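Local coordinates for protein inositol-3-phosphate synthase (PDB 1VKO) that binds nicotinamide-adenine-dinucleotide as a four-chain member of the myo-inositol-1-phosphate synthase family, which carries a Rossmann-type domain, at residues Ser41-Arg46 with Gly514-Thr519; Arg253-Asp256 with Gly260-Ala263; Ile453-Ala458 with Ser477-Leu482. All blocks are in the same frame, centred on the assembly; numbering follows the deposited sequence.

Interaction 1: Ser41-Arg46 with Gly514-Thr519; sequences SRFTYR and GFPSDT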
# COMPACT_ATOMS: atom_id res chain seq x y z
N SER A 41 18.83 -37.83 -28.19
CA SER A 41 17.63 -37.09 -28.51
C SER A 41 17.89 -36.06 -29.61
O SER A 41 18.62 -35.10 -29.41
CB SER A 41 17.11 -36.40 -27.25
OG SER A 41 15.81 -35.90 -27.45
N ARG A 42 17.29 -36.28 -30.77
CA ARG A 42 17.49 -35.38 -31.91
C ARG A 42 16.39 -34.35 -31.87
O ARG A 42 15.22 -34.70 -31.81
CB ARG A 42 17.55 -36.15 -33.25
CG ARG A 42 17.13 -35.39 -34.52
CD ARG A 42 17.13 -36.24 -35.81
NE ARG A 42 16.93 -37.68 -35.57
CZ ARG A 42 17.91 -38.60 -35.46
NH1 ARG A 42 19.19 -38.25 -35.57
NH2 ARG A 42 17.62 -39.88 -35.23
N PHE A 43 16.78 -33.08 -31.88
CA PHE A 43 15.86 -31.95 -31.85
C PHE A 43 16.12 -31.05 -33.05
O PHE A 43 17.26 -30.68 -33.29
CB PHE A 43 16.05 -31.19 -30.54
CG PHE A 43 15.34 -29.86 -30.48
CD1 PHE A 43 13.94 -29.79 -30.48
CD2 PHE A 43 16.07 -28.68 -30.43
CE1 PHE A 43 13.29 -28.55 -30.43
CE2 PHE A 43 15.43 -27.45 -30.39
CZ PHE A 43 14.03 -27.39 -30.38
N THR A 44 15.08 -30.73 -33.82
CA THR A 44 15.19 -29.82 -34.95
C THR A 44 14.86 -28.40 -34.49
O THR A 44 13.71 -28.11 -34.18
CB THR A 44 14.26 -30.29 -36.08
OG1 THR A 44 14.79 -31.49 -36.69
CG2 THR A 44 14.20 -29.29 -37.22
N TYR A 45 15.88 -27.54 -34.41
CA TYR A 45 15.74 -26.16 -33.88
C TYR A 45 15.32 -25.10 -34.92
O TYR A 45 16.00 -24.89 -35.93
CB TYR A 45 17.02 -25.76 -33.12
CG TYR A 45 17.07 -24.33 -32.59
CD1 TYR A 45 16.15 -23.89 -31.63
CD2 TYR A 45 18.03 -23.42 -33.05
CE1 TYR A 45 16.18 -22.59 -31.14
CE2 TYR A 45 18.08 -22.10 -32.56
CZ TYR A 45 17.15 -21.70 -31.60
OH TYR A 45 17.16 -20.44 -31.09
N ARG A 46 14.19 -24.44 -34.69
CA ARG A 46 13.70 -23.43 -35.63
C ARG A 46 14.27 -22.06 -35.34
O ARG A 46 13.93 -21.45 -34.34
CB ARG A 46 12.17 -23.34 -35.58
CG ARG A 46 11.39 -24.62 -35.89
CD ARG A 46 9.97 -24.30 -36.27
NE ARG A 46 9.00 -25.37 -36.08
CZ ARG A 46 8.16 -25.47 -35.05
NH1 ARG A 46 8.17 -24.58 -34.05
NH2 ARG A 46 7.32 -26.49 -35.01
N GLY A 514 12.67 -35.71 -25.19
CA GLY A 514 12.15 -36.19 -26.47
C GLY A 514 10.80 -35.62 -26.89
O GLY A 514 10.29 -35.91 -27.98
N PHE A 515 10.21 -34.77 -26.06
CA PHE A 515 8.85 -34.29 -26.34
C PHE A 515 8.64 -32.77 -26.21
O PHE A 515 7.85 -32.34 -25.36
CB PHE A 515 7.80 -35.08 -25.54
CG PHE A 515 8.16 -35.30 -24.08
CD1 PHE A 515 7.99 -34.28 -23.15
CD2 PHE A 515 8.60 -36.55 -23.64
CE1 PHE A 515 8.28 -34.47 -21.81
CE2 PHE A 515 8.90 -36.76 -22.29
CZ PHE A 515 8.72 -35.71 -21.37
N PRO A 516 9.32 -31.98 -27.03
CA PRO A 516 9.07 -30.54 -27.08
C PRO A 516 7.89 -30.35 -27.97
O PRO A 516 7.59 -31.27 -28.70
CB PRO A 516 10.34 -29.97 -27.76
CG PRO A 516 10.99 -31.17 -28.52
CD PRO A 516 10.40 -32.40 -27.96
N SER A 517 7.25 -29.17 -27.95
CA SER A 517 6.05 -28.89 -28.76
C SER A 517 5.75 -27.40 -29.02
O SER A 517 6.50 -26.51 -28.58
CB SER A 517 4.82 -29.50 -28.10
OG SER A 517 4.45 -28.75 -26.97
N ASP A 518 4.66 -27.16 -29.73
CA ASP A 518 4.14 -25.81 -29.90
C ASP A 518 2.91 -25.58 -29.05
O ASP A 518 1.94 -24.95 -29.48
CB ASP A 518 3.78 -25.60 -31.36
CG ASP A 518 4.99 -25.53 -32.24
OD1 ASP A 518 5.94 -24.78 -31.89
OD2 ASP A 518 5.07 -26.17 -33.30
N THR A 519 2.96 -26.08 -27.82
CA THR A 519 1.78 -26.06 -26.97
C THR A 519 1.49 -24.69 -26.37
O THR A 519 0.55 -24.56 -25.59
CB THR A 519 1.86 -27.17 -25.88
OG1 THR A 519 0.66 -27.21 -25.13
CG2 THR A 519 2.93 -26.86 -24.83
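The guanidinium of Arg-46 and the carboxylate of Asp-518 meet edge to edge and nearly coplanar, their planes 20° apart. The grip is end-on and two-pronged. Arg-46 NH1 reaches Asp-518 OD1 at 3.1 Å, almost straight on and within the guanidinium plane. Arg-46 NH2 reaches Asp-518 OD2 at 2.8 Å, the shorter but more bent bond, with the oxygen tilted from that plane. Both oxygens use their syn lone pairs, so the pair of bonds fixes the rotation of each group. Arg-46 has its CG anti to the carbonyl carbon (chi1 -59°) and runs extended to NE, which carries the guanidinium from strand 38-53 to the loop.

The Phe-43 ring has Tyr-45 N above one face, 4.0 Å from its plane and offset toward the rim. Pro-516 comes to the ring obliquely, CG lying 3.8 Å from Phe-43 CD1, and the two side chains run alongside, pointing opposite ways. At the other end, Ser-41 OG sits 3.8 Å from Gly-514 CA and is hydrogen-bonded to Ala-511 O near the end of helix 498-513. Gly-514 leaves that helix with positive phi, and the chain then runs roughly along the strand, 23° off its direction.

Asp-518 is buried and has further partners on the second subunit: OD1 forms a salt bridge with Lys-507 of that subunit, and OD2 accepts a bond from the backbone N of Arg-46 of the second subunit. The two cations, the same-chain Arg-46 guanidinium and that Lys-507, would probably keep the carboxylate ionised. The arrangement is a bidentate salt bridge at a subunit interface, where an antiparallel-sheet strand meets the loop following a C-terminal helix.

Interaction 2: Arg253-Asp256 with Gly260-Ala263; sequences RYTD and GLNA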
# COMPACT_ATOMS: atom_id res chain seq x y z
N ARG A 253 32.89 -6.08 -2.21
CA ARG A 253 32.94 -5.05 -3.27
C ARG A 253 33.49 -5.66 -4.57
O ARG A 253 33.97 -6.80 -4.61
CB ARG A 253 33.82 -3.86 -2.85
CG ARG A 253 35.27 -4.24 -2.57
CD ARG A 253 36.21 -3.08 -2.42
NE ARG A 253 37.58 -3.50 -2.09
CZ ARG A 253 38.56 -3.75 -2.96
NH1 ARG A 253 38.34 -3.68 -4.29
NH2 ARG A 253 39.76 -4.11 -2.51
N TYR A 254 33.39 -4.87 -5.63
CA TYR A 254 33.94 -5.19 -6.93
C TYR A 254 35.45 -5.07 -6.88
O TYR A 254 35.99 -4.20 -6.23
CB TYR A 254 33.40 -4.16 -7.93
CG TYR A 254 32.11 -4.56 -8.62
CD1 TYR A 254 31.03 -5.03 -7.90
CD2 TYR A 254 32.00 -4.49 -10.00
CE1 TYR A 254 29.88 -5.43 -8.52
CE2 TYR A 254 30.83 -4.85 -10.64
CZ TYR A 254 29.76 -5.31 -9.88
OH TYR A 254 28.58 -5.70 -10.50
N THR A 255 36.14 -5.93 -7.59
CA THR A 255 37.56 -5.76 -7.86
C THR A 255 37.70 -4.79 -9.04
O THR A 255 36.70 -4.52 -9.71
CB THR A 255 38.10 -7.15 -8.30
OG1 THR A 255 37.95 -8.09 -7.22
CG2 THR A 255 39.58 -7.13 -8.54
N ASP A 256 38.90 -4.25 -9.29
CA ASP A 256 39.19 -3.60 -10.58
C ASP A 256 39.18 -4.70 -11.63
O ASP A 256 39.29 -5.91 -11.30
CB ASP A 256 40.55 -2.88 -10.58
CG ASP A 256 40.54 -1.60 -9.74
OD1 ASP A 256 39.67 -0.72 -9.99
OD2 ASP A 256 41.36 -1.38 -8.81
N GLY A 260 46.70 -7.23 -17.22
CA GLY A 260 47.78 -7.19 -16.23
C GLY A 260 47.33 -7.90 -14.96
O GLY A 260 48.14 -8.55 -14.26
N LEU A 261 46.03 -7.78 -14.67
CA LEU A 261 45.48 -8.25 -13.41
C LEU A 261 44.64 -9.49 -13.56
O LEU A 261 44.93 -10.52 -12.94
CB LEU A 261 44.67 -7.13 -12.74
CG LEU A 261 43.80 -7.44 -11.51
CD1 LEU A 261 44.61 -7.84 -10.28
CD2 LEU A 261 42.94 -6.25 -11.23
N ASN A 262 43.60 -9.42 -14.39
CA ASN A 262 42.58 -10.48 -14.45
C ASN A 262 41.77 -10.55 -15.75
O ASN A 262 40.66 -11.10 -15.76
CB ASN A 262 41.66 -10.38 -13.21
CG ASN A 262 40.94 -9.03 -13.11
OD1 ASN A 262 40.77 -8.34 -14.12
ND2 ASN A 262 40.49 -8.66 -11.90
N ALA A 263 42.30 -10.03 -16.85
CA ALA A 263 41.63 -10.12 -18.17
C ALA A 263 41.76 -11.51 -18.79
O ALA A 263 40.89 -11.93 -19.58
CB ALA A 263 42.13 -9.06 -19.14
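Asp-256 and Leu-261 bring their CA atoms to 8.3 Å as the chain turns back on itself, with Gly-260 in a positive-phi conformation beside the turn. Both segments belong to the long loop that leaves strand 242-247 of the Rossmann-type parallel sheet and enters helix 265-273, part of the beta-alpha-beta crossover to the neighbouring strand 295-298.

The polar tie is the side-chain amide of Asn-262, which donates through ND2 to Asp-256 O at 3.1 Å. The N-H points nearly straight at the oxygen (169°), and the oxygen lies close to the amide plane. With CG between the backbone N and the carbonyl carbon (chi1 60°), the amide is directed at Asp-256 O. Its other end, OD1, takes a weak second bond from Arg-258 N that helps to set the rotation of the amide. Thr-255 CG2 lies 3.8 Å from Asn-262 ND2.

The CD2 methyl of Leu-261 packs by van der Waals contact on the carbonyl that Asn-262 grips, 3.7 Å from Asp-256 O, with Asp-256 CB as its carbon partner at 4.2 Å. The loop is fastened outward as well, Asp-256 N to Glu-278 and Leu-261 O to Ser-271 OG of helix 265-273. Bound NAD lies about 12 Å from the Thr-255 side chain. At Asp-256 O itself, the approach of Asn-262 ND2 is bent, with a C=O...N angle of 148°, and the nitrogen is tilted out of the carbonyl plane.

Interaction 3: Ile453-Ala458 with Ser477-Leu482; sequences ILTELA and SILSLL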
# COMPACT_ATOMS: atom_id res chain seq x y z
N ILE A 453 21.22 -27.88 -8.71
CA ILE A 453 20.55 -29.03 -9.31
C ILE A 453 20.59 -28.92 -10.83
O ILE A 453 20.88 -29.88 -11.54
CB ILE A 453 19.14 -29.22 -8.69
CG1 ILE A 453 19.28 -29.86 -7.30
CG2 ILE A 453 18.22 -30.06 -9.59
CD1 ILE A 453 18.00 -29.92 -6.51
N LEU A 454 20.36 -27.73 -11.34
CA LEU A 454 20.45 -27.53 -12.77
C LEU A 454 21.88 -27.65 -13.26
O LEU A 454 22.10 -28.01 -14.43
CB LEU A 454 19.86 -26.16 -13.13
CG LEU A 454 18.38 -26.12 -12.86
CD1 LEU A 454 17.90 -24.71 -12.80
CD2 LEU A 454 17.54 -26.97 -13.86
N THR A 455 22.86 -27.36 -12.40
CA THR A 455 24.27 -27.51 -12.77
C THR A 455 24.67 -28.97 -12.98
O THR A 455 25.27 -29.31 -14.00
CB THR A 455 25.20 -26.84 -11.75
OG1 THR A 455 24.97 -25.43 -11.76
CG2 THR A 455 26.66 -26.96 -12.22
N GLU A 456 24.34 -29.83 -12.01
CA GLU A 456 24.61 -31.26 -12.12
C GLU A 456 23.93 -31.85 -13.34
O GLU A 456 24.48 -32.73 -14.00
CB GLU A 456 24.16 -32.00 -10.86
CG GLU A 456 24.72 -33.41 -10.72
CD GLU A 456 24.06 -34.41 -11.63
OE1 GLU A 456 22.81 -34.37 -11.75
OE2 GLU A 456 24.78 -35.26 -12.23
N LEU A 457 22.72 -31.36 -13.63
CA LEU A 457 21.99 -31.81 -14.80
C LEU A 457 22.75 -31.38 -16.04
O LEU A 457 23.00 -32.20 -16.92
CB LEU A 457 20.55 -31.27 -14.82
CG LEU A 457 19.89 -31.34 -16.22
CD1 LEU A 457 19.68 -32.80 -16.70
CD2 LEU A 457 18.61 -30.55 -16.29
N ALA A 458 23.14 -30.12 -16.12
CA ALA A 458 23.89 -29.67 -17.30
C ALA A 458 25.20 -30.47 -17.46
O ALA A 458 25.69 -30.69 -18.59
CB ALA A 458 24.14 -28.17 -17.24
N SER A 477 24.27 -19.90 -18.76
CA SER A 477 23.24 -18.89 -18.73
C SER A 477 21.83 -19.41 -18.51
O SER A 477 20.98 -18.64 -18.09
CB SER A 477 23.31 -18.01 -19.99
OG SER A 477 23.42 -18.77 -21.18
N ILE A 478 21.56 -20.68 -18.77
CA ILE A 478 20.24 -21.26 -18.46
C ILE A 478 19.86 -21.13 -16.99
O ILE A 478 18.70 -21.40 -16.63
CB ILE A 478 20.12 -22.77 -18.87
CG1 ILE A 478 21.18 -23.65 -18.18
CG2 ILE A 478 20.12 -22.94 -20.37
CD1 ILE A 478 20.80 -25.09 -18.17
N LEU A 479 20.82 -20.74 -16.15
CA LEU A 479 20.59 -20.52 -14.72
C LEU A 479 20.00 -19.13 -14.41
O LEU A 479 19.71 -18.80 -13.26
CB LEU A 479 21.90 -20.68 -13.94
CG LEU A 479 22.63 -22.03 -13.95
CD1 LEU A 479 23.79 -21.96 -12.99
CD2 LEU A 479 21.65 -23.14 -13.58
N SER A 480 19.82 -18.35 -15.46
CA SER A 480 19.38 -16.96 -15.39
C SER A 480 18.11 -16.69 -14.62
O SER A 480 18.00 -15.65 -13.99
CB SER A 480 19.16 -16.45 -16.81
OG SER A 480 20.41 -16.34 -17.40
N LEU A 481 17.15 -17.61 -14.70
CA LEU A 481 15.87 -17.42 -14.00
C LEU A 481 16.07 -17.32 -12.52
O LEU A 481 15.24 -16.74 -11.83
CB LEU A 481 14.83 -18.50 -14.34
CG LEU A 481 14.93 -19.94 -13.84
CD1 LEU A 481 13.56 -20.68 -14.01
CD2 LEU A 481 16.03 -20.60 -14.63
N LEU A 482 17.18 -17.87 -12.04
CA LEU A 482 17.49 -17.85 -10.63
C LEU A 482 18.33 -16.64 -10.23
O LEU A 482 18.58 -16.42 -9.04
CB LEU A 482 18.21 -19.16 -10.21
CG LEU A 482 17.42 -20.48 -10.14
CD1 LEU A 482 15.95 -20.23 -9.94
CD2 LEU A 482 17.63 -21.34 -11.35
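Leu-454 O accepts the backbone N of Ala-458 at 2.9 Å, a regular bond in the last turn of helix 440-458, and the leucine's side chain is the main wedge against residues 477-482. Its CB carries the closest touch, 3.5 Å from Leu-479 CD2, and its CD1 lies 3.7 Å from Leu-482 CD2. One branch of Leu-454 therefore sits within reach of two leucines, since CD1 is also 4.1 Å from Leu-479 CD2.

Leu-454 and Leu-479 lie antiparallel and offset, whereas Leu-454 and Leu-482 meet at a slant. In Leu-479 the CG is anti to the carbonyl carbon (chi1 -62°), which swings both methyls toward the helix: CD2 to Leu-454, and CD1 to Thr-455 OG1 at 3.9 Å. Thr-455 meets that leucine at about a right angle. Its hydroxyl is hydrogen-bonded inside the helix to Leu-451 O, and OG1 meets the methyl by packing alone.

Residues 477-482 form 3-10 turns, as in the Leu-482 N bond to Leu-479 O at 3.0 Å, and the three-residue spacing brings both side chains to the helix, Leu-482 directly and Leu-479 through its methyls. Leu-447 and Leu-451, from earlier turns of helix 440-458, also pack on Leu-482, while Leu-505 of helix 498-513 and Thr-121 of helix 120-123 pack on Leu-454. It is a buried leucine cluster joining the end of a helix to a 3-10 segment, and it probably lies behind the pyrophosphate pocket, linked to it by the backbone hydrogen bond between Leu-482 and the pocket residue Lys-326.

Interaction 3 is the core contact, close to the chain's centre and made of aliphatic branches, whereas interactions 1 and 2 are only partly buried and combine polar ties with smaller apolar contacts. Interaction 1 joins parts of the chain far apart in sequence through a charged pair, and interaction 2 closes a short loop with one neutral amide. Helix 498-513 links two of them: it ends at the start of 514-519 and also packs against interaction 3, and both of these contacts touch the second subunit, their centres about 20 Å apart. Interaction 2 lies about 26 Å, centre to centre, from interaction 3, on the Rossmann-type side, and meets no other chain.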